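Local coordinates for protein putative xylanase (Bacteroides fragilis, PDB 2P1G) that is of unknown function but is probably a hydrolase, perhaps acting on glycosyl bonds, and is related in sequence to N-acetylmuramoyl-L-alanine amidases of the peptidase CA clan, at residues 25-30 with 83-88; 73-78 with 102-107; 196-201 with 214-219. One frame throughout, in Å; residues are numbered along the deposited sequence.

Overall arrangement
Contacts 1 and 2 are neighbours in the helical part of the chain and touch directly, Ser87 O lying 2.9 Å from Arg78 N. Contact 3 sits on the other side of the chain's centre from contact 1, the two centres about 32 Å apart. Contact 2 is the most central, at the ends of helices 65-76 and 92-101, and its second segment runs on into the same sheet that carries contact 3. All three are partly buried, but their chemistry differs. Contact 1 joins two loops through a salt bridge, contact 2 mixes amide-guanidinium bonds with a small apolar patch, and contact 3 is purely aliphatic.

Contact 1 (25-30 with 83-88); sequences TLEVDD and DGYTSR
Glu27 and Arg88 meet as a two-armed salt bridge, each carboxylate oxygen facing one terminal nitrogen of the guanidinium. The arm that can be read with confidence runs from Arg88 NH1 to Glu27 OE1 at 2.9 Å. It is nearly straight, 165° at the hydrogen, lies in the guanidinium plane and reaches OE1 from the syn side. The second arm, Arg88 NH2 to Glu27 OE2, is modelled at 2.4 Å, too short to take literally. The two flat groups are tilted 33° against each other. Arg88 gets there by bending its chain at chi3 (90°), while Glu27 folds at chi2 to present both oxygens. NH1 also pairs with Glu32, so this nitrogen has two carboxylate partners, which would probably stabilise the positive charge.

Apolar packing comes from Leu26, whose CB sits 3.6 Å above the centre of one guanidinium face. Its CD1 approaches Arg88 NE at 3.8 Å, and both side chains also touch Arg76 of helix 65-76. The contact thus ties the loop leading to helix 43-54 to the loop leading to helix 92-101, within the helical part of an amidase-like domain of the peptidase CA clan.

Tyr85 flanks the carboxylate with its ring edge and joins it through water. Its CE1 comes 3.4 Å from Glu27 OE1, with that oxygen at the ring edge, near its plane, and the carboxylate itself turned steeply to the ring. A water donates to Glu27 OE2 at 2.8 Å and stands 2.9 Å from Tyr85 OH, linking the hydroxyl to the salt bridge.

Backbone bonding shapes the 3-10 turn 85-87, which starts with Tyr85 and is followed directly by Arg88. Gly84 O accepts from both Ser87 N and the Ser87 hydroxyl, the latter at 2.7 Å from OG, and that OG in turn receives the N-H of Asp83.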
ATOM      1  N   THR A  25       8.843   4.490  10.773  1.00 13.95           N
ATOM      2  CA  THR A  25       9.340   3.342  11.532  1.00 14.40           C
ATOM      3  C   THR A  25      10.437   2.586  10.800  1.00 14.24           C
ATOM      4  O   THR A  25      11.223   1.883  11.431  1.00 14.05           O
ATOM      5  CB  THR A  25       8.229   2.317  11.910  1.00 15.01           C
ATOM      6  OG1 THR A  25       7.572   1.834  10.725  1.00 14.41           O
ATOM      7  CG2 THR A  25       7.171   2.962  12.852  1.00 15.51           C
ATOM      8  N   LEU A  26      10.464   2.690   9.468  1.00 13.31           N
ATOM      9  CA  LEU A  26      11.464   1.943   8.702  1.00 13.15           C
ATOM     10  C   LEU A  26      12.757   2.745   8.441  1.00 14.26           C
ATOM     11  O   LEU A  26      13.686   2.237   7.789  1.00 13.75           O
ATOM     12  CB  LEU A  26      10.873   1.412   7.376  1.00 12.82           C
ATOM     13  CG  LEU A  26       9.581   0.601   7.486  1.00 11.86           C
ATOM     14  CD1 LEU A  26       9.191   0.007   6.124  1.00 12.04           C
ATOM     15  CD2 LEU A  26       9.720  -0.506   8.546  1.00 11.71           C
ATOM     16  N   GLU A  27      12.815   3.975   8.947  1.00 14.74           N
ATOM     17  CA  GLU A  27      13.958   4.862   8.671  1.00 16.44           C
ATOM     18  C   GLU A  27      14.915   5.026   9.854  1.00 17.55           C
ATOM     19  O   GLU A  27      15.816   5.878   9.808  1.00 17.85           O
ATOM     20  CB  GLU A  27      13.470   6.252   8.226  1.00 16.45           C
ATOM     21  CG  GLU A  27      12.256   6.294   7.309  1.00 16.36           C
ATOM     22  CD  GLU A  27      12.370   5.406   6.075  1.00 20.09           C
ATOM     23  OE1 GLU A  27      13.502   5.075   5.654  1.00 17.48           O
ATOM     24  OE2 GLU A  27      11.301   5.030   5.541  1.00 17.74           O
ATOM     25  N   VAL A  28      14.725   4.228  10.900  1.00 18.98           N
ATOM     26  CA  VAL A  28      15.400   4.459  12.183  1.00 20.72           C
ATOM     27  C   VAL A  28      16.884   4.057  12.214  1.00 22.13           C
ATOM     28  O   VAL A  28      17.651   4.538  13.075  1.00 22.05           O
ATOM     29  CB  VAL A  28      14.629   3.831  13.375  1.00 21.01           C
ATOM     30  CG1 VAL A  28      13.255   4.493  13.509  1.00 21.10           C
ATOM     31  CG2 VAL A  28      14.526   2.296  13.248  1.00 19.94           C
ATOM     32  N   ASP A  29      17.295   3.214  11.274  1.00 22.25           N
ATOM     33  CA  ASP A  29      18.664   2.716  11.281  1.00 24.22           C
ATOM     34  C   ASP A  29      19.498   3.307  10.161  1.00 24.43           C
ATOM     35  O   ASP A  29      18.956   3.806   9.178  1.00 24.77           O
ATOM     36  CB  ASP A  29      18.690   1.189  11.270  1.00 24.23           C
ATOM     37  CG  ASP A  29      18.071   0.591  12.524  1.00 26.85           C
ATOM     38  OD1 ASP A  29      18.313   1.133  13.628  1.00 29.26           O
ATOM     39  OD2 ASP A  29      17.334  -0.416  12.409  1.00 27.94           O
ATOM     40  N   ASP A  30      20.819   3.262  10.332  1.00 25.39           N
ATOM     41  CA  ASP A  30      21.745   3.913   9.415  1.00 26.10           C
ATOM     42  C   ASP A  30      21.893   3.162   8.087  1.00 25.92           C
ATOM     43  O   ASP A  30      22.142   3.775   7.045  1.00 26.28           O
ATOM     44  CB  ASP A  30      23.122   4.062  10.077  1.00 27.48           C
ATOM     45  CG  ASP A  30      23.110   5.005  11.287  1.00 29.93           C
ATOM     46  OD1 ASP A  30      22.302   5.960  11.338  1.00 32.90           O
ATOM     47  OD2 ASP A  30      23.942   4.789  12.197  1.00 36.12           O
ATOM     48  N   ASP A  83      18.892  -4.093  -0.599  1.00 13.09           N
ATOM     49  CA  ASP A  83      20.060  -3.439  -1.201  1.00 14.14           C
ATOM     50  C   ASP A  83      19.944  -1.909  -1.082  1.00 13.56           C
ATOM     51  O   ASP A  83      19.775  -1.187  -2.071  1.00 13.80           O
ATOM     52  CB  ASP A  83      20.230  -3.879  -2.655  1.00 14.17           C
ATOM     53  CG  ASP A  83      21.512  -3.361  -3.297  1.00 17.64           C
ATOM     54  OD1 ASP A  83      22.459  -2.972  -2.573  1.00 19.15           O
ATOM     55  OD2 ASP A  83      21.561  -3.364  -4.543  1.00 20.00           O
ATOM     56  N   GLY A  84      20.016  -1.434   0.155  1.00 13.51           N
ATOM     57  CA  GLY A  84      19.992  -0.003   0.400  1.00 13.27           C
ATOM     58  C   GLY A  84      18.574   0.528   0.383  1.00 13.58           C
ATOM     59  O   GLY A  84      17.616  -0.204   0.093  1.00 12.47           O
ATOM     60  N   TYR A  85      18.446   1.813   0.693  1.00 12.98           N
ATOM     61  CA  TYR A  85      17.142   2.454   0.800  1.00 12.81           C
ATOM     62  C   TYR A  85      16.310   2.326  -0.471  1.00 13.05           C
ATOM     63  O   TYR A  85      15.093   2.166  -0.400  1.00 12.74           O
ATOM     64  CB  TYR A  85      17.372   3.927   1.101  1.00 13.10           C
ATOM     65  CG  TYR A  85      16.127   4.781   1.144  1.00 12.20           C
ATOM     66  CD1 TYR A  85      15.265   4.728   2.241  1.00 12.63           C
ATOM     67  CD2 TYR A  85      15.827   5.666   0.100  1.00 13.77           C
ATOM     68  CE1 TYR A  85      14.120   5.568   2.310  1.00 12.97           C
ATOM     69  CE2 TYR A  85      14.699   6.494   0.152  1.00 13.05           C
ATOM     70  CZ  TYR A  85      13.847   6.425   1.255  1.00 13.35           C
ATOM     71  OH  TYR A  85      12.733   7.232   1.314  1.00 15.07           O
ATOM     72  N   THR A  86      16.951   2.428  -1.636  1.00 12.15           N
ATOM     73  CA  THR A  86      16.167   2.458  -2.875  1.00 12.43           C
ATOM     74  C   THR A  86      15.672   1.081  -3.306  1.00 12.42           C
ATOM     75  O   THR A  86      14.894   1.005  -4.244  1.00 12.97           O
ATOM     76  CB  THR A  86      16.890   3.139  -4.051  1.00 12.70           C
ATOM     77  OG1 THR A  86      18.063   2.399  -4.388  1.00 12.02           O
ATOM     78  CG2 THR A  86      17.277   4.553  -3.689  1.00 10.96           C
ATOM     79  N   SER A  87      16.127   0.014  -2.644  1.00 12.38           N
ATOM     80  CA  SER A  87      15.581  -1.326  -2.910  1.00 11.91           C
ATOM     81  C   SER A  87      14.220  -1.533  -2.252  1.00 12.04           C
ATOM     82  O   SER A  87      13.502  -2.494  -2.557  1.00 11.68           O
ATOM     83  CB  SER A  87      16.556  -2.412  -2.450  1.00 12.06           C
ATOM     84  OG  SER A  87      16.649  -2.425  -1.027  1.00 12.54           O
ATOM     85  N   ARG A  88      13.878  -0.665  -1.307  1.00 12.22           N
ATOM     86  CA  ARG A  88      12.581  -0.761  -0.649  1.00 12.69           C
ATOM     87  C   ARG A  88      11.541  -0.157  -1.583  1.00 11.92           C
ATOM     88  O   ARG A  88      11.810   0.825  -2.274  1.00 11.46           O
ATOM     89  CB  ARG A  88      12.606   0.013   0.664  1.00 12.66           C
ATOM     90  CG  ARG A  88      11.831  -0.618   1.804  1.00 17.03           C
ATOM     91  CD  ARG A  88      12.427  -0.084   3.133  1.00 21.47           C
ATOM     92  NE  ARG A  88      11.674   1.086   3.434  1.00 24.30           N
ATOM     93  CZ  ARG A  88      12.069   2.201   4.015  1.00 21.26           C
ATOM     94  NH1 ARG A  88      13.322   2.433   4.454  1.00 20.16           N
ATOM     95  NH2 ARG A  88      11.131   3.097   4.143  1.00 22.86           N
TER
HETATM   96  O   HOH W   1      10.765   6.559   3.298  1.00 20.83           O

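Contact 2 (73-78 with 102-107); sequences QRIRYR and QGLLED
Arg74 and Gln102 lock together where two helices end side by side: 65-76, in its last turn, and 92-101, whose end is closed by a Schellman motif at Gly103. Arg74 O gets no helical bond from Arg78 N, which goes instead to Ser87 O. The carbonyl is satisfied by side-chain amides: Gln102 NE2 donates to it at 3.0 Å, tilted 26° from the carbonyl plane, and Asn98 ND2 is a second donor.

The same glutamine amide takes bonds back. Arg74 grips Gln102 OE1 side-on with two nitrogens: NE at 2.9 Å, nearly along the C=O axis, and NH2 at 3.0 Å, on a lone pair. Gln102 OE1 lies close to the guanidinium plane, and that plane stands only 27° from the amide, so the pair is almost flat. With the backbone carbonyl holding NE2 and the arginine holding OE1, the amide's flip is fixed from both ends.

Leu104 packs against the guanidinium, its CD1 over one face and CD2 3.8 Å from Arg74 NH2. Ile75, which also touches Trp95 and Leu51, adds an apolar contact, its CG1 4.0 Å from Leu104 CD1.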
ATOM      1  N   GLN A  73       9.984  -9.784   3.595  1.00  9.29           N
ATOM      2  CA  GLN A  73      11.109  -9.341   2.774  1.00  9.51           C
ATOM      3  C   GLN A  73      10.715  -9.342   1.283  1.00  8.80           C
ATOM      4  O   GLN A  73      11.028  -8.402   0.548  1.00  9.45           O
ATOM      5  CB  GLN A  73      12.334 -10.218   3.019  1.00  9.50           C
ATOM      6  CG  GLN A  73      13.510  -9.835   2.143  1.00  9.58           C
ATOM      7  CD  GLN A  73      14.791 -10.443   2.609  1.00 10.91           C
ATOM      8  OE1 GLN A  73      14.955 -10.762   3.799  1.00 11.89           O
ATOM      9  NE2 GLN A  73      15.719 -10.610   1.683  1.00 12.17           N
ATOM     10  N   ARG A  74       9.988 -10.379   0.873  1.00  8.82           N
ATOM     11  CA  ARG A  74       9.490 -10.514  -0.498  1.00  9.53           C
ATOM     12  C   ARG A  74       8.509  -9.424  -0.933  1.00  9.32           C
ATOM     13  O   ARG A  74       8.437  -9.051  -2.115  1.00  9.88           O
ATOM     14  CB  ARG A  74       8.833 -11.882  -0.667  1.00  9.44           C
ATOM     15  CG  ARG A  74       9.871 -13.054  -0.703  1.00  8.90           C
ATOM     16  CD  ARG A  74       9.151 -14.374  -0.938  1.00 10.34           C
ATOM     17  NE  ARG A  74       8.428 -14.383  -2.223  1.00 10.08           N
ATOM     18  CZ  ARG A  74       7.461 -15.229  -2.557  1.00 10.53           C
ATOM     19  NH1 ARG A  74       7.072 -16.199  -1.735  1.00 11.84           N
ATOM     20  NH2 ARG A  74       6.886 -15.114  -3.736  1.00 12.05           N
ATOM     21  N   ILE A  75       7.725  -8.939   0.017  1.00  9.21           N
ATOM     22  CA  ILE A  75       6.743  -7.863  -0.263  1.00 10.33           C
ATOM     23  C   ILE A  75       7.313  -6.445  -0.190  1.00 10.38           C
ATOM     24  O   ILE A  75       6.901  -5.528  -0.955  1.00  9.96           O
ATOM     25  CB  ILE A  75       5.595  -7.997   0.735  1.00 10.40           C
ATOM     26  CG1 ILE A  75       4.809  -9.295   0.444  1.00 11.59           C
ATOM     27  CG2 ILE A  75       4.688  -6.786   0.708  1.00 12.76           C
ATOM     28  CD1 ILE A  75       4.114  -9.817   1.705  1.00 12.62           C
ATOM     29  N   ARG A  76       8.245  -6.253   0.740  1.00  9.76           N
ATOM     30  CA  ARG A  76       8.745  -4.908   1.036  1.00  9.69           C
ATOM     31  C   ARG A  76       9.852  -4.449   0.108  1.00  9.47           C
ATOM     32  O   ARG A  76       9.976  -3.252  -0.150  1.00 10.14           O
ATOM     33  CB  ARG A  76       9.242  -4.845   2.491  1.00  9.20           C
ATOM     34  CG  ARG A  76       9.858  -3.499   2.887  1.00 10.32           C
ATOM     35  CD  ARG A  76      10.010  -3.411   4.407  1.00 11.37           C
ATOM     36  NE  ARG A  76       8.733  -3.316   5.118  1.00 12.14           N
ATOM     37  CZ  ARG A  76       8.636  -3.436   6.447  1.00 14.85           C
ATOM     38  NH1 ARG A  76       9.739  -3.635   7.170  1.00 12.32           N
ATOM     39  NH2 ARG A  76       7.459  -3.353   7.057  1.00 14.55           N
ATOM     40  N   TYR A  77      10.633  -5.395  -0.400  1.00  9.07           N
ATOM     41  CA  TYR A  77      11.795  -5.091  -1.229  1.00  9.43           C
ATOM     42  C   TYR A  77      11.604  -5.573  -2.641  1.00  9.77           C
ATOM     43  O   TYR A  77      10.997  -6.621  -2.849  1.00  9.56           O
ATOM     44  CB  TYR A  77      13.061  -5.736  -0.615  1.00  9.73           C
ATOM     45  CG  TYR A  77      13.388  -5.101   0.709  1.00 11.21           C
ATOM     46  CD1 TYR A  77      14.128  -3.918   0.764  1.00  9.88           C
ATOM     47  CD2 TYR A  77      12.889  -5.639   1.902  1.00 10.98           C
ATOM     48  CE1 TYR A  77      14.395  -3.316   2.000  1.00 10.89           C
ATOM     49  CE2 TYR A  77      13.153  -5.041   3.131  1.00 12.52           C
ATOM     50  CZ  TYR A  77      13.908  -3.877   3.155  1.00 10.55           C
ATOM     51  OH  TYR A  77      14.183  -3.293   4.365  1.00 13.08           O
ATOM     52  N   ARG A  78      12.117  -4.798  -3.604  1.00  9.80           N
ATOM     53  CA  ARG A  78      12.080  -5.154  -5.045  1.00  9.88           C
ATOM     54  C   ARG A  78      12.688  -6.539  -5.250  1.00 10.89           C
ATOM     55  O   ARG A  78      13.882  -6.738  -4.993  1.00 10.26           O
ATOM     56  CB  ARG A  78      12.886  -4.130  -5.854  1.00  9.89           C
ATOM     57  CG  ARG A  78      12.719  -4.230  -7.362  1.00 10.25           C
ATOM     58  CD  ARG A  78      13.376  -3.039  -8.040  1.00 12.67           C
ATOM     59  NE  ARG A  78      12.594  -1.810  -7.836  1.00 12.52           N
ATOM     60  CZ  ARG A  78      12.863  -0.901  -6.905  1.00 12.55           C
ATOM     61  NH1 ARG A  78      13.931  -1.056  -6.127  1.00 11.65           N
ATOM     62  NH2 ARG A  78      12.097   0.180  -6.775  1.00 12.79           N
ATOM     63  N   GLN A 102       5.124 -11.535  -8.589  1.00 11.80           N
ATOM     64  CA  GLN A 102       5.464 -12.739  -7.826  1.00 11.67           C
ATOM     65  C   GLN A 102       4.273 -13.659  -7.572  1.00 12.49           C
ATOM     66  O   GLN A 102       4.437 -14.715  -6.976  1.00 13.20           O
ATOM     67  CB  GLN A 102       6.100 -12.394  -6.470  1.00 11.55           C
ATOM     68  CG  GLN A 102       7.512 -11.785  -6.519  1.00 11.78           C
ATOM     69  CD  GLN A 102       8.066 -11.532  -5.129  1.00 11.45           C
ATOM     70  OE1 GLN A 102       8.132 -12.433  -4.282  1.00 12.21           O
ATOM     71  NE2 GLN A 102       8.451 -10.293  -4.873  1.00 14.28           N
ATOM     72  N   GLY A 103       3.071 -13.268  -7.980  1.00 12.44           N
ATOM     73  CA  GLY A 103       1.912 -14.116  -7.755  1.00 12.99           C
ATOM     74  C   GLY A 103       1.409 -14.065  -6.325  1.00 13.55           C
ATOM     75  O   GLY A 103       0.606 -14.902  -5.910  1.00 14.83           O
ATOM     76  N   LEU A 104       1.857 -13.076  -5.567  1.00 12.31           N
ATOM     77  CA  LEU A 104       1.378 -12.922  -4.190  1.00 11.81           C
ATOM     78  C   LEU A 104       0.018 -12.256  -4.132  1.00 11.50           C
ATOM     79  O   LEU A 104      -0.783 -12.586  -3.249  1.00 12.32           O
ATOM     80  CB  LEU A 104       2.347 -12.100  -3.376  1.00 11.63           C
ATOM     81  CG  LEU A 104       3.687 -12.804  -3.277  1.00 13.94           C
ATOM     82  CD1 LEU A 104       4.628 -11.893  -2.547  1.00 14.58           C
ATOM     83  CD2 LEU A 104       3.464 -14.137  -2.540  1.00 14.97           C
ATOM     84  N   LEU A 105      -0.219 -11.335  -5.071  1.00 10.61           N
ATOM     85  CA  LEU A 105      -1.499 -10.650  -5.201  1.00 10.56           C
ATOM     86  C   LEU A 105      -2.021 -10.789  -6.617  1.00 10.47           C
ATOM     87  O   LEU A 105      -1.235 -10.810  -7.560  1.00 11.15           O
ATOM     88  CB  LEU A 105      -1.357  -9.157  -4.865  1.00  9.84           C
ATOM     89  CG  LEU A 105      -0.993  -8.785  -3.418  1.00 11.55           C
ATOM     90  CD1 LEU A 105      -0.772  -7.283  -3.262  1.00 13.63           C
ATOM     91  CD2 LEU A 105      -2.020  -9.285  -2.410  1.00 10.93           C
ATOM     92  N   GLU A 106      -3.340 -10.884  -6.760  1.00 10.86           N
ATOM     93  CA  GLU A 106      -3.967 -10.734  -8.060  1.00 12.24           C
ATOM     94  C   GLU A 106      -4.585  -9.347  -8.180  1.00 11.97           C
ATOM     95  O   GLU A 106      -5.119  -8.817  -7.201  1.00 10.42           O
ATOM     96  CB  GLU A 106      -5.013 -11.798  -8.320  1.00 14.50           C
ATOM     97  CG  GLU A 106      -5.953 -12.072  -7.217  1.00 20.22           C
ATOM     98  CD  GLU A 106      -6.984 -13.142  -7.599  1.00 28.02           C
ATOM     99  OE1 GLU A 106      -6.582 -14.226  -8.098  1.00 33.03           O
ATOM    100  OE2 GLU A 106      -8.186 -12.887  -7.400  1.00 29.45           O
ATOM    101  N   ASP A 107      -4.478  -8.778  -9.376  1.00 10.75           N
ATOM    102  CA  ASP A 107      -4.990  -7.429  -9.658  1.00 10.82           C
ATOM    103  C   ASP A 107      -6.448  -7.585 -10.091  1.00 10.31           C
ATOM    104  O   ASP A 107      -6.765  -7.852 -11.274  1.00 11.58           O
ATOM    105  CB  ASP A 107      -4.109  -6.748 -10.722  1.00 10.84           C
ATOM    106  CG  ASP A 107      -4.461  -5.303 -10.940  1.00 11.93           C
ATOM    107  OD1 ASP A 107      -5.612  -4.933 -10.626  1.00 13.59           O
ATOM    108  OD2 ASP A 107      -3.571  -4.510 -11.394  1.00 13.18           O
TER

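Contact 3 (196-201 with 214-219); sequences IYIKGQ and VVVGKT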
ATOM      1  N   ILE A 196     -13.427  -4.173   4.278  1.00  9.29           N
ATOM      2  CA  ILE A 196     -14.217  -4.848   5.305  1.00 10.34           C
ATOM      3  C   ILE A 196     -15.630  -4.338   5.192  1.00 10.87           C
ATOM      4  O   ILE A 196     -15.850  -3.126   5.155  1.00 11.28           O
ATOM      5  CB  ILE A 196     -13.643  -4.699   6.748  1.00 10.07           C
ATOM      6  CG1 ILE A 196     -14.520  -5.487   7.751  1.00 11.13           C
ATOM      7  CG2 ILE A 196     -13.511  -3.238   7.191  1.00  9.61           C
ATOM      8  CD1 ILE A 196     -13.943  -5.535   9.149  1.00 11.08           C
ATOM      9  N   TYR A 197     -16.576  -5.268   5.086  1.00 10.80           N
ATOM     10  CA  TYR A 197     -17.980  -4.923   5.031  1.00 11.36           C
ATOM     11  C   TYR A 197     -18.540  -4.891   6.449  1.00 12.17           C
ATOM     12  O   TYR A 197     -18.369  -5.855   7.210  1.00 12.76           O
ATOM     13  CB  TYR A 197     -18.744  -5.919   4.155  1.00 11.41           C
ATOM     14  CG  TYR A 197     -18.558  -5.687   2.675  1.00 10.48           C
ATOM     15  CD1 TYR A 197     -19.432  -4.852   1.962  1.00 10.01           C
ATOM     16  CD2 TYR A 197     -17.495  -6.266   1.998  1.00 11.52           C
ATOM     17  CE1 TYR A 197     -19.261  -4.634   0.577  1.00 10.60           C
ATOM     18  CE2 TYR A 197     -17.312  -6.052   0.643  1.00 10.18           C
ATOM     19  CZ  TYR A 197     -18.169  -5.229  -0.051  1.00 10.14           C
ATOM     20  OH  TYR A 197     -17.969  -5.047  -1.394  1.00 11.96           O
ATOM     21  N   ILE A 198     -19.146  -3.760   6.792  1.00 12.07           N
ATOM     22  CA  ILE A 198     -19.692  -3.473   8.126  1.00 13.45           C
ATOM     23  C   ILE A 198     -21.077  -2.901   7.859  1.00 13.68           C
ATOM     24  O   ILE A 198     -21.197  -1.935   7.115  1.00 13.19           O
ATOM     25  CB  ILE A 198     -18.874  -2.353   8.889  1.00 14.13           C
ATOM     26  CG1 ILE A 198     -17.408  -2.759   9.122  1.00 15.97           C
ATOM     27  CG2 ILE A 198     -19.538  -1.990  10.244  1.00 15.72           C
ATOM     28  CD1 ILE A 198     -17.230  -4.060   9.924  1.00 16.82           C
ATOM     29  N   LYS A 199     -22.114  -3.501   8.452  1.00 14.01           N
ATOM     30  CA  LYS A 199     -23.503  -3.040   8.237  1.00 14.77           C
ATOM     31  C   LYS A 199     -23.876  -2.954   6.748  1.00 13.19           C
ATOM     32  O   LYS A 199     -24.631  -2.071   6.327  1.00 13.07           O
ATOM     33  CB  LYS A 199     -23.736  -1.682   8.925  1.00 14.74           C
ATOM     34  CG  LYS A 199     -23.623  -1.703  10.448  1.00 19.18           C
ATOM     35  CD  LYS A 199     -23.543  -0.252  11.017  1.00 19.27           C
ATOM     36  CE  LYS A 199     -24.876   0.478  10.999  1.00 25.49           C
ATOM     37  NZ  LYS A 199     -24.740   1.964  11.261  1.00 26.54           N
ATOM     38  N   GLY A 200     -23.359  -3.886   5.955  1.00 13.11           N
ATOM     39  CA  GLY A 200     -23.653  -3.938   4.519  1.00 12.87           C
ATOM     40  C   GLY A 200     -22.850  -2.940   3.690  1.00 13.30           C
ATOM     41  O   GLY A 200     -22.929  -2.935   2.461  1.00 13.44           O
ATOM     42  N   GLN A 201     -22.106  -2.067   4.358  1.00 12.49           N
ATOM     43  CA  GLN A 201     -21.327  -1.031   3.664  1.00 11.92           C
ATOM     44  C   GLN A 201     -19.879  -1.473   3.516  1.00 11.74           C
ATOM     45  O   GLN A 201     -19.335  -2.124   4.411  1.00 11.18           O
ATOM     46  CB  GLN A 201     -21.336   0.251   4.472  1.00 10.77           C
ATOM     47  CG  GLN A 201     -22.666   0.990   4.545  1.00 13.17           C
ATOM     48  CD  GLN A 201     -22.594   2.205   5.468  1.00 14.10           C
ATOM     49  OE1 GLN A 201     -21.929   2.165   6.516  1.00 16.52           O
ATOM     50  NE2 GLN A 201     -23.269   3.301   5.078  1.00 16.24           N
ATOM     51  N   VAL A 214      -4.596   2.221  13.967  1.00 12.69           N
ATOM     52  CA  VAL A 214      -5.309   1.312  13.041  1.00 11.65           C
ATOM     53  C   VAL A 214      -6.774   1.258  13.451  1.00 12.81           C
ATOM     54  O   VAL A 214      -7.081   0.979  14.612  1.00 12.15           O
ATOM     55  CB  VAL A 214      -4.734  -0.124  13.052  1.00 11.89           C
ATOM     56  CG1 VAL A 214      -5.587  -1.077  12.165  1.00 11.26           C
ATOM     57  CG2 VAL A 214      -3.284  -0.120  12.577  1.00 12.00           C
ATOM     58  N   VAL A 215      -7.670   1.535  12.498  1.00 12.93           N
ATOM     59  CA  VAL A 215      -9.121   1.542  12.766  1.00 14.09           C
ATOM     60  C   VAL A 215      -9.915   0.921  11.620  1.00 14.74           C
ATOM     61  O   VAL A 215      -9.461   0.885  10.479  1.00 13.89           O
ATOM     62  CB  VAL A 215      -9.660   3.001  12.947  1.00 14.67           C
ATOM     63  CG1 VAL A 215      -8.965   3.696  14.110  1.00 15.77           C
ATOM     64  CG2 VAL A 215      -9.494   3.805  11.655  1.00 14.85           C
ATOM     65  N   VAL A 216     -11.114   0.436  11.940  1.00 14.78           N
ATOM     66  CA  VAL A 216     -12.123   0.207  10.911  1.00 15.87           C
ATOM     67  C   VAL A 216     -12.777   1.586  10.727  1.00 16.42           C
ATOM     68  O   VAL A 216     -13.381   2.136  11.676  1.00 15.80           O
ATOM     69  CB  VAL A 216     -13.136  -0.857  11.361  1.00 16.00           C
ATOM     70  CG1 VAL A 216     -14.264  -1.031  10.334  1.00 18.23           C
ATOM     71  CG2 VAL A 216     -12.428  -2.200  11.596  1.00 18.19           C
ATOM     72  N   GLY A 217     -12.626   2.165   9.543  1.00 16.55           N
ATOM     73  CA  GLY A 217     -13.134   3.513   9.266  1.00 18.12           C
ATOM     74  C   GLY A 217     -14.621   3.599   9.534  1.00 19.84           C
ATOM     75  O   GLY A 217     -15.356   2.640   9.265  1.00 18.89           O
ATOM     76  N   LYS A 218     -15.051   4.723  10.110  1.00 21.01           N
ATOM     77  CA  LYS A 218     -16.474   4.971  10.396  1.00 23.45           C
ATOM     78  C   LYS A 218     -17.284   5.313   9.145  1.00 23.14           C
ATOM     79  O   LYS A 218     -18.498   5.075   9.079  1.00 23.91           O
ATOM     80  CB  LYS A 218     -16.632   6.111  11.407  1.00 23.29           C
ATOM     81  CG  LYS A 218     -16.071   5.811  12.808  1.00 26.68           C
ATOM     82  CD  LYS A 218     -16.631   6.799  13.853  1.00 26.86           C
ATOM     83  CE  LYS A 218     -16.015   8.200  13.722  1.00 32.76           C
ATOM     84  NZ  LYS A 218     -14.827   8.393  14.612  1.00 35.76           N
ATOM     85  N   THR A 219     -16.615   5.890   8.157  1.00 22.69           N
ATOM     86  CA  THR A 219     -17.301   6.342   6.964  1.00 22.46           C
ATOM     87  C   THR A 219     -17.055   5.341   5.841  1.00 21.10           C
ATOM     88  O   THR A 219     -15.915   4.880   5.667  1.00 21.97           O
ATOM     89  CB  THR A 219     -16.818   7.742   6.567  1.00 23.30           C
ATOM     90  OG1 THR A 219     -15.448   7.675   6.188  1.00 26.84           O
ATOM     91  CG2 THR A 219     -16.906   8.700   7.765  1.00 23.79           C
TER
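The end of strand 189-198 and strand 213-216 flank strand 201-208 in an antiparallel meander of the larger sheet, so they run in the same direction and share no hydrogen bond; Ile196 CA and Val216 CA come within 7.8 Å, less than two spacings of a flat sheet, consistent with the sheet curling here. Ile196 bonds to His203 by its backbone and Val215 to His206, each across to the middle strand. The first strand turns into 201-208 through a type I' beta turn, with Lys199 and Gly200 at its corners. It is closed by two bonds, Ile198 N to Gln201 O at 2.9 Å and Gln201 N to Ile198 O at 2.9 Å, as in a tight two-residue hairpin.

The side-chain contact is wholly aliphatic and rests on one methyl group. Val216 holds CG1 anti to its backbone N (chi1 176°), and this carries the methyl across to both isoleucines. Ile196 comes at about a right angle to the valine. Its CG2, placed between backbone N and carbonyl carbon, is the branch that touches. Leu14 of helix 10-14 packs on both Ile196 and Val216, and Leu10 adds to the Ile196 side, so the short helix covers this patch.

Polar ties run beside it through His203 of the middle strand, which bonds Gln201 OE1 with NE2 and Gly217 O with ND1, joining the two segments at second hand. Toward the turn, Ile198 meets the valine tip to tip, its CG1 3.8 Å from Val216 CG1, a shade nearer than the 3.9 Å between Ile196 CG2 and the same Val216 CG1.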